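Long-range contacts in putative protease (Parabacteroides distasonis ATCC 8503, PDB 3KD4), which is of unknown function but may be a protease, probably exported, carrying DUF3857 and DUF3858 family regions: residues A[20-24]-A[119-125]; A[348-352]-A[418-422]; A[439-445]-A[457-461]. All coordinates share one frame; numbering follows the deposited sequence.

Contact 1: residues A[20-24]-A[119-125]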
loop_
_atom_site.group_PDB
_atom_site.type_symbol
_atom_site.label_atom_id
_atom_site.label_comp_id
_atom_site.label_asym_id
_atom_site.label_seq_id
_atom_site.Cartn_x
_atom_site.Cartn_y
_atom_site.Cartn_z
ATOM N N ASP A 20 -27.476 -16.428 -10.835
ATOM C CA ASP A 20 -26.543 -17.483 -11.270
ATOM C C ASP A 20 -25.101 -17.240 -10.879
ATOM O O ASP A 20 -24.217 -18.066 -11.184
ATOM C CB ASP A 20 -26.642 -17.729 -12.770
ATOM C CG ASP A 20 -26.265 -16.512 -13.603
ATOM O OD1 ASP A 20 -25.861 -15.450 -13.057
ATOM O OD2 ASP A 20 -26.396 -16.616 -14.828
ATOM N N GLY A 21 -24.826 -16.136 -10.181
ATOM C CA GLY A 21 -23.466 -15.856 -9.783
ATOM C C GLY A 21 -22.697 -14.962 -10.752
ATOM O O GLY A 21 -21.615 -14.503 -10.426
ATOM N N SER A 22 -23.261 -14.685 -11.912
ATOM C CA SER A 22 -22.728 -13.670 -12.793
ATOM C C SER A 22 -22.871 -12.253 -12.155
ATOM O O SER A 22 -23.683 -12.028 -11.243
ATOM C CB SER A 22 -23.425 -13.726 -14.162
ATOM O OG SER A 22 -24.769 -13.305 -14.097
ATOM N N GLN A 23 -22.040 -11.335 -12.621
ATOM C CA GLN A 23 -22.004 -9.965 -12.109
ATOM C C GLN A 23 -21.911 -8.975 -13.236
ATOM O O GLN A 23 -21.511 -9.294 -14.370
ATOM C CB GLN A 23 -20.833 -9.755 -11.133
ATOM C CG GLN A 23 -20.971 -10.611 -9.891
ATOM C CD GLN A 23 -19.900 -10.373 -8.856
ATOM O OE1 GLN A 23 -19.248 -9.342 -8.860
ATOM N NE2 GLN A 23 -19.725 -11.330 -7.944
ATOM N N GLU A 24 -22.320 -7.747 -12.932
ATOM C CA GLU A 24 -22.030 -6.636 -13.796
ATOM C C GLU A 24 -21.490 -5.536 -12.933
ATOM O O GLU A 24 -21.980 -5.298 -11.793
ATOM C CB GLU A 24 -23.269 -6.188 -14.585
ATOM C CG GLU A 24 -23.008 -4.918 -15.424
ATOM C CD GLU A 24 -24.163 -4.504 -16.381
ATOM O OE1 GLU A 24 -25.223 -5.119 -16.301
ATOM O OE2 GLU A 24 -23.990 -3.530 -17.162
ATOM N N ILE A 119 -18.784 -7.344 -17.557
ATOM C CA ILE A 119 -19.741 -8.402 -17.307
ATOM C C ILE A 119 -18.964 -9.670 -16.984
ATOM O O ILE A 119 -18.137 -10.111 -17.775
ATOM C CB ILE A 119 -20.649 -8.600 -18.502
ATOM C CG1 ILE A 119 -21.429 -7.294 -18.754
ATOM C CG2 ILE A 119 -21.626 -9.814 -18.270
ATOM C CD1 ILE A 119 -21.639 -7.022 -20.163
ATOM N N THR A 120 -19.240 -10.237 -15.822
ATOM C CA THR A 120 -18.510 -11.425 -15.328
ATOM C C THR A 120 -19.443 -12.618 -15.359
ATOM O O THR A 120 -20.545 -12.583 -14.798
ATOM C CB THR A 120 -18.016 -11.195 -13.925
ATOM O OG1 THR A 120 -17.168 -10.030 -13.909
ATOM C CG2 THR A 120 -17.251 -12.386 -13.405
ATOM N N LYS A 121 -19.005 -13.671 -16.019
ATOM C CA LYS A 121 -19.790 -14.893 -16.117
ATOM C C LYS A 121 -19.828 -15.674 -14.796
ATOM O O LYS A 121 -19.012 -15.437 -13.920
ATOM C CB LYS A 121 -19.293 -15.730 -17.298
ATOM C CG LYS A 121 -18.003 -16.481 -17.082
ATOM C CD LYS A 121 -17.645 -17.152 -18.448
ATOM C CE LYS A 121 -16.700 -18.321 -18.323
ATOM N NZ LYS A 121 -16.362 -18.814 -19.712
ATOM N N PRO A 122 -20.796 -16.600 -14.652
ATOM C CA PRO A 122 -20.856 -17.371 -13.422
ATOM C C PRO A 122 -19.573 -18.128 -13.183
ATOM O O PRO A 122 -18.884 -18.439 -14.113
ATOM C CB PRO A 122 -22.007 -18.363 -13.671
ATOM C CG PRO A 122 -22.817 -17.771 -14.726
ATOM C CD PRO A 122 -21.852 -16.992 -15.596
ATOM N N GLY A 123 -19.246 -18.397 -11.942
ATOM C CA GLY A 123 -18.135 -19.267 -11.613
ATOM C C GLY A 123 -16.777 -18.603 -11.440
ATOM O O GLY A 123 -15.759 -19.293 -11.399
ATOM N N TYR A 124 -16.711 -17.287 -11.431
ATOM C CA TYR A 124 -15.434 -16.592 -11.326
ATOM C C TYR A 124 -15.348 -15.945 -9.942
ATOM O O TYR A 124 -14.374 -16.115 -9.247
ATOM C CB TYR A 124 -15.314 -15.500 -12.394
ATOM C CG TYR A 124 -13.997 -14.788 -12.418
ATOM C CD1 TYR A 124 -12.815 -15.494 -12.582
ATOM C CD2 TYR A 124 -13.918 -13.404 -12.266
ATOM C CE1 TYR A 124 -11.581 -14.854 -12.619
ATOM C CE2 TYR A 124 -12.666 -12.736 -12.313
ATOM C CZ TYR A 124 -11.510 -13.480 -12.486
ATOM O OH TYR A 124 -10.257 -12.864 -12.512
ATOM N N TYR A 125 -16.359 -15.199 -9.533
ATOM C CA TYR A 125 -16.318 -14.590 -8.203
ATOM C C TYR A 125 -17.211 -15.368 -7.251
ATOM O O TYR A 125 -18.365 -15.580 -7.565
ATOM C CB TYR A 125 -16.784 -13.159 -8.288
ATOM C CG TYR A 125 -15.810 -12.226 -8.940
ATOM C CD1 TYR A 125 -14.454 -12.270 -8.629
ATOM C CD2 TYR A 125 -16.242 -11.254 -9.813
ATOM C CE1 TYR A 125 -13.555 -11.388 -9.233
ATOM C CE2 TYR A 125 -15.345 -10.338 -10.391
ATOM C CZ TYR A 125 -14.003 -10.438 -10.104
ATOM O OH TYR A 125 -13.102 -9.544 -10.675
HETATM O O HOH W 1 -18.740 -15.003 -11.221
HETATM O O HOH W 2 -20.476 -13.982 -7.896
#
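Q23 and T120 form an antiparallel hydrogen-bonded pair, the last bridge of the ladder between their strands. Q23 N donates to T120 O at 2.9 Å, and T120 N returns the bond to Q23 O in a nearly straight line (171° at the hydrogen). E24 and I119 follow as a non-hydrogen-bonded pair.

Side-chain contacts flank the ladder. The Q23 side chain, extended beyond CG, crosses Y125 at about a right angle, with its amide 35° from the ring plane and NE2 3.5 Å from Y125 CB. At the outer end the P122 ring lies against D20, its CB 3.3 Å from D20 O.

Two waters sit between G21 and the 121-125 turn. One donates to G21 O and K121 O and accepts from Y125 N; the other joins G21 O, Q23 NE2 and Y125 O.

Within 20-24, D20 OD1 accepts both S22 OG (2.6 Å) and S22 N, the latter closing an Asx turn. G21, at phi 94°, has a backbone that favours glycine. The Y125 hydroxyl bonds to A267 O. Direct backbone bonds thus give way to water bridges where the strands pass into loops.

Contact 2: residues A[348-352]-A[418-422]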
loop_
_atom_site.group_PDB
_atom_site.type_symbol
_atom_site.label_atom_id
_atom_site.label_comp_id
_atom_site.label_asym_id
_atom_site.label_seq_id
_atom_site.Cartn_x
_atom_site.Cartn_y
_atom_site.Cartn_z
ATOM N N ASN A 348 5.531 -2.825 12.237
ATOM C CA ASN A 348 5.767 -1.420 11.878
ATOM C C ASN A 348 4.516 -0.590 12.049
ATOM O O ASN A 348 4.543 0.486 12.631
ATOM C CB ASN A 348 6.315 -1.262 10.452
ATOM C CG ASN A 348 7.759 -1.638 10.338
ATOM O OD1 ASN A 348 8.363 -2.174 11.268
ATOM N ND2 ASN A 348 8.339 -1.335 9.199
ATOM N N ARG A 349 3.398 -1.079 11.534
ATOM C CA ARG A 349 2.143 -0.347 11.666
ATOM C C ARG A 349 1.335 -0.822 12.869
ATOM O O ARG A 349 0.446 -0.128 13.354
ATOM C CB ARG A 349 1.338 -0.456 10.369
ATOM C CG ARG A 349 2.025 0.186 9.131
ATOM C CD ARG A 349 1.235 -0.086 7.853
ATOM N NE ARG A 349 -0.158 0.307 8.022
ATOM C CZ ARG A 349 -0.595 1.567 8.013
ATOM N NH1 ARG A 349 0.242 2.581 7.801
ATOM N NH2 ARG A 349 -1.883 1.832 8.212
ATOM N N GLY A 350 1.615 -2.027 13.350
ATOM C CA GLY A 350 0.960 -2.545 14.530
ATOM C C GLY A 350 -0.542 -2.429 14.480
ATOM O O GLY A 350 -1.188 -2.841 13.503
ATOM N N GLY A 351 -1.089 -1.833 15.542
ATOM C CA GLY A 351 -2.508 -1.628 15.696
ATOM C C GLY A 351 -3.156 -0.555 14.817
ATOM O O GLY A 351 -4.352 -0.342 14.930
ATOM N N LEU A 352 -2.415 0.084 13.912
ATOM C CA LEU A 352 -3.052 0.920 12.886
ATOM C C LEU A 352 -3.969 0.074 11.974
ATOM O O LEU A 352 -4.921 0.566 11.414
ATOM C CB LEU A 352 -1.995 1.633 12.056
ATOM C CG LEU A 352 -1.236 2.778 12.753
ATOM C CD1 LEU A 352 -0.345 3.500 11.753
ATOM C CD2 LEU A 352 -2.207 3.762 13.412
ATOM N N GLU A 418 1.814 10.741 8.956
ATOM C CA GLU A 418 2.071 9.355 9.398
ATOM C C GLU A 418 3.447 8.896 9.049
ATOM O O GLU A 418 3.885 9.064 7.919
ATOM C CB GLU A 418 1.046 8.395 8.735
ATOM C CG GLU A 418 1.059 6.952 9.269
ATOM C CD GLU A 418 -0.035 6.119 8.649
ATOM O OE1 GLU A 418 -1.109 6.058 9.252
ATOM O OE2 GLU A 418 0.157 5.571 7.545
ATOM N N LEU A 419 4.128 8.284 10.013
ATOM C CA LEU A 419 5.452 7.732 9.801
ATOM C C LEU A 419 5.343 6.269 9.380
ATOM O O LEU A 419 4.401 5.584 9.772
ATOM C CB LEU A 419 6.241 7.797 11.098
ATOM C CG LEU A 419 6.359 9.146 11.806
ATOM C CD1 LEU A 419 7.262 8.926 13.014
ATOM C CD2 LEU A 419 6.947 10.204 10.866
ATOM N N PRO A 420 6.318 5.767 8.602
ATOM C CA PRO A 420 6.272 4.362 8.198
ATOM C C PRO A 420 6.333 3.403 9.396
ATOM O O PRO A 420 5.706 2.348 9.370
ATOM C CB PRO A 420 7.523 4.208 7.322
ATOM C CG PRO A 420 7.951 5.558 6.965
ATOM C CD PRO A 420 7.466 6.481 8.017
ATOM N N SER A 421 7.053 3.801 10.448
ATOM C CA SER A 421 7.193 2.990 11.668
ATOM C C SER A 421 7.662 3.864 12.807
ATOM O O SER A 421 8.112 4.984 12.589
ATOM C CB SER A 421 8.229 1.882 11.485
ATOM O OG SER A 421 9.565 2.397 11.486
ATOM N N LEU A 422 7.584 3.350 14.019
ATOM C CA LEU A 422 8.352 3.939 15.108
ATOM C C LEU A 422 9.812 3.583 14.828
ATOM O O LEU A 422 10.100 2.617 14.091
ATOM C CB LEU A 422 7.927 3.416 16.462
ATOM C CG LEU A 422 6.445 3.617 16.780
ATOM C CD1 LEU A 422 6.167 3.080 18.206
ATOM C CD2 LEU A 422 6.037 5.061 16.644
HETATM O O HOH W 3 6.694 0.770 14.570
HETATM O O HOH W 4 -2.891 4.438 8.006
#
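E418 OE2 takes a hydrogen bond from R349 NH1 at 3.0 Å, the charged link of this contact, and a second from the backbone N of K195. The R349 bond is a salt bridge with an uneven geometry. The oxygen lies practically in the guanidinium plane, at its edge, yet NH1 reaches it from well above the carboxylate, 61° out of that plane. The two flat groups are turned 62° apart, so the pairing runs through a single nitrogen and a single oxygen instead of two parallel bonds. Beside this bond a water links the same two groups: it accepts from R349 NH2 at 2.8 Å and donates to E418 OE1, which also receives Q478 NE2. The arginine chain turns at chi3 (53°), which brings NH1 to E418; its NE makes a salt bridge with D353 OD2. L352 CD1 lies over one guanidinium face, offset toward the rim, and also sits 3.7 Å from E418 OE1.

The 348-352 side of this contact belongs to the weakly bonded short helix 346-349 and what follows it. G350 has positive phi, and a 3-10 segment at 351-352 leads into strand 353-357. Facing it, 418-422 is the link between strands 417-418 and 423-433, so the contact joins a short helix beside one sheet to the approach to another.

At the far end of the contact the packing is neutral. The N348 amide carbon CG rests 3.7 Å from S421 CB, while N348 CB also meets P420 O. The S421 hydroxyl turns to its own neighbour, donating to L422 O at 2.7 Å. A second water accepts from L422 N and can donate to N348 O, spanning backbones too far apart to bond directly.

Contact 3: residues A[439-445]-A[457-461]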
loop_
_atom_site.group_PDB
_atom_site.type_symbol
_atom_site.label_atom_id
_atom_site.label_comp_id
_atom_site.label_asym_id
_atom_site.label_seq_id
_atom_site.Cartn_x
_atom_site.Cartn_y
_atom_site.Cartn_z
ATOM N N LEU A 439 39.640 21.635 16.894
ATOM C CA LEU A 439 38.191 21.508 16.775
ATOM C C LEU A 439 37.566 22.824 17.183
ATOM O O LEU A 439 37.722 23.254 18.312
ATOM C CB LEU A 439 37.645 20.375 17.648
ATOM C CG LEU A 439 36.123 20.159 17.572
ATOM C CD1 LEU A 439 35.665 19.640 16.194
ATOM C CD2 LEU A 439 35.718 19.222 18.678
ATOM N N GLN A 440 36.851 23.448 16.266
ATOM C CA GLN A 440 36.171 24.726 16.557
ATOM C C GLN A 440 34.704 24.536 16.980
ATOM O O GLN A 440 34.177 25.297 17.762
ATOM C CB GLN A 440 36.304 25.663 15.366
ATOM C CG GLN A 440 37.735 26.126 15.156
ATOM C CD GLN A 440 38.181 27.164 16.170
ATOM O OE1 GLN A 440 37.395 27.603 17.009
ATOM N NE2 GLN A 440 39.448 27.585 16.080
ATOM N N THR A 441 34.064 23.483 16.504
ATOM C CA THR A 441 32.728 23.113 16.962
ATOM C C THR A 441 32.661 22.886 18.464
ATOM O O THR A 441 33.521 22.217 19.008
ATOM C CB THR A 441 32.324 21.820 16.266
ATOM O OG1 THR A 441 32.387 22.037 14.847
ATOM C CG2 THR A 441 30.904 21.360 16.700
ATOM N N SER A 442 31.645 23.422 19.134
ATOM C CA SER A 442 31.461 23.176 20.584
ATOM C C SER A 442 31.327 21.677 20.887
ATOM O O SER A 442 30.713 20.952 20.129
ATOM C CB SER A 442 30.202 23.885 21.086
ATOM O OG SER A 442 29.860 23.513 22.419
ATOM N N THR A 443 31.872 21.223 22.013
ATOM C CA THR A 443 31.641 19.839 22.460
ATOM C C THR A 443 30.418 19.713 23.380
ATOM O O THR A 443 30.177 18.668 23.971
ATOM C CB THR A 443 32.881 19.293 23.150
ATOM O OG1 THR A 443 33.184 20.134 24.252
ATOM C CG2 THR A 443 34.066 19.283 22.196
ATOM N N GLN A 444 29.627 20.781 23.500
ATOM C CA GLN A 444 28.440 20.741 24.322
ATOM C C GLN A 444 27.385 19.841 23.645
ATOM O O GLN A 444 27.225 19.857 22.432
ATOM C CB GLN A 444 27.878 22.139 24.508
ATOM C CG GLN A 444 26.661 22.181 25.407
ATOM C CD GLN A 444 26.418 23.542 26.035
ATOM O OE1 GLN A 444 27.299 24.431 26.049
ATOM N NE2 GLN A 444 25.215 23.722 26.574
ATOM N N GLU A 445 26.684 19.052 24.442
ATOM C CA GLU A 445 25.686 18.155 23.906
ATOM C C GLU A 445 24.513 18.948 23.351
ATOM O O GLU A 445 24.082 19.902 23.966
ATOM C CB GLU A 445 25.176 17.187 24.970
ATOM C CG GLU A 445 24.251 16.130 24.352
ATOM C CD GLU A 445 23.625 15.176 25.354
ATOM O OE1 GLU A 445 23.915 15.286 26.561
ATOM O OE2 GLU A 445 22.838 14.306 24.903
ATOM N N ARG A 457 22.937 14.821 20.084
ATOM C CA ARG A 457 24.272 14.740 19.526
ATOM C C ARG A 457 25.270 14.986 20.654
ATOM O O ARG A 457 25.163 15.982 21.389
ATOM C CB ARG A 457 24.466 15.787 18.438
ATOM C CG ARG A 457 25.786 15.675 17.746
ATOM C CD ARG A 457 25.972 16.797 16.760
ATOM N NE ARG A 457 26.425 18.024 17.399
ATOM C CZ ARG A 457 26.727 19.145 16.749
ATOM N NH1 ARG A 457 26.597 19.213 15.429
ATOM N NH2 ARG A 457 27.187 20.202 17.417
ATOM N N THR A 458 26.218 14.072 20.810
ATOM C CA THR A 458 27.289 14.289 21.767
ATOM C C THR A 458 28.588 14.253 20.991
ATOM O O THR A 458 28.717 13.507 20.024
ATOM C CB THR A 458 27.332 13.208 22.842
ATOM O OG1 THR A 458 27.561 11.962 22.197
ATOM C CG2 THR A 458 26.046 13.131 23.596
ATOM N N ILE A 459 29.552 15.067 21.412
ATOM C CA ILE A 459 30.845 15.150 20.733
ATOM C C ILE A 459 31.884 15.024 21.847
ATOM O O ILE A 459 31.891 15.838 22.796
ATOM C CB ILE A 459 31.030 16.471 19.996
ATOM C CG1 ILE A 459 29.976 16.637 18.884
ATOM C CG2 ILE A 459 32.453 16.555 19.452
ATOM C CD1 ILE A 459 30.019 18.037 18.180
ATOM N N THR A 460 32.715 13.990 21.750
ATOM C CA THR A 460 33.648 13.672 22.817
ATOM C C THR A 460 35.041 13.364 22.270
ATOM O O THR A 460 35.272 12.325 21.650
ATOM C CB THR A 460 33.163 12.490 23.639
ATOM O OG1 THR A 460 33.112 11.337 22.804
ATOM C CG2 THR A 460 31.779 12.762 24.212
ATOM N N PRO A 461 35.977 14.301 22.481
ATOM C CA PRO A 461 37.358 14.018 22.083
ATOM C C PRO A 461 37.892 12.832 22.881
ATOM O O PRO A 461 37.620 12.739 24.075
ATOM C CB PRO A 461 38.106 15.302 22.457
ATOM C CG PRO A 461 37.076 16.354 22.354
ATOM C CD PRO A 461 35.803 15.706 22.875
HETATM O O HOH W 5 27.878 21.020 20.139
HETATM O O HOH W 6 28.617 16.384 23.757
HETATM O O HOH W 7 26.750 17.992 20.313
#
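I459 meets the 439-445 loop with both branches of its side chain, and this is the packed part of the contact. Its CD1 reaches T441 CG2 at 3.7 Å, the two side chains crossing at about a right angle, and lies 3.6 Å from S442 O. Its CG2 makes a wider apolar contact with L439 CD2 (4.3 Å). CG1 lies anti to the carbonyl carbon (chi1 -62°), and the chain then extends to place CD1 under the loop.

The solvent side is looser. Exposed E445 runs beside T458, pointing the same way, with its CG 3.6 Å from T458 CG2; exposed T443 rests CG2 on P461 CD at 4.0 Å. Water fills in between. One accepts from R457 NH2 within hydrogen-bonding reach of S442 O and Q444 O; another accepts from R457 NE, with Q444 O and R457 O in reach. Both lie in the guanidinium plane at its edge. A third donates to T443 O and accepts from I459 N, so these two backbones are joined through water. An ST turn, Q444 N to S442 OG at 2.9 Å, shapes the loop itself.

The loop leads from strand 438-439 to the edge strand 446-450 and crosses over strand 453-462 on the way. L502 of strand 501-505 touches both T441 and I459, T441 OG1 accepts from L503 N, R457 NH1 bonds to N499 O, and I466 of strand 465-474 flanks L439 and I459.

The contacts follow one another along the chain, each closing before the next opens, and none touches another. Contact 1 lies at the start of strand 23-33 and the end of 111-120, neighbours in an eight-stranded mixed sheet; both segments fall in the DUF3857 range. Contact 2 is nearest the chain's centre, its own centre about 38 Å from that of contact 1. It links the helix before strand 353-357, of the antiparallel sheet of five strands, to the approach to strand 423-433. That strand shares a mixed sheet with 453-462 of contact 3, whose centre is about 34 Å from contact 2's. Contacts 1 and 3, about 70 Å apart between centres, mark opposite sides of an elongated molecule.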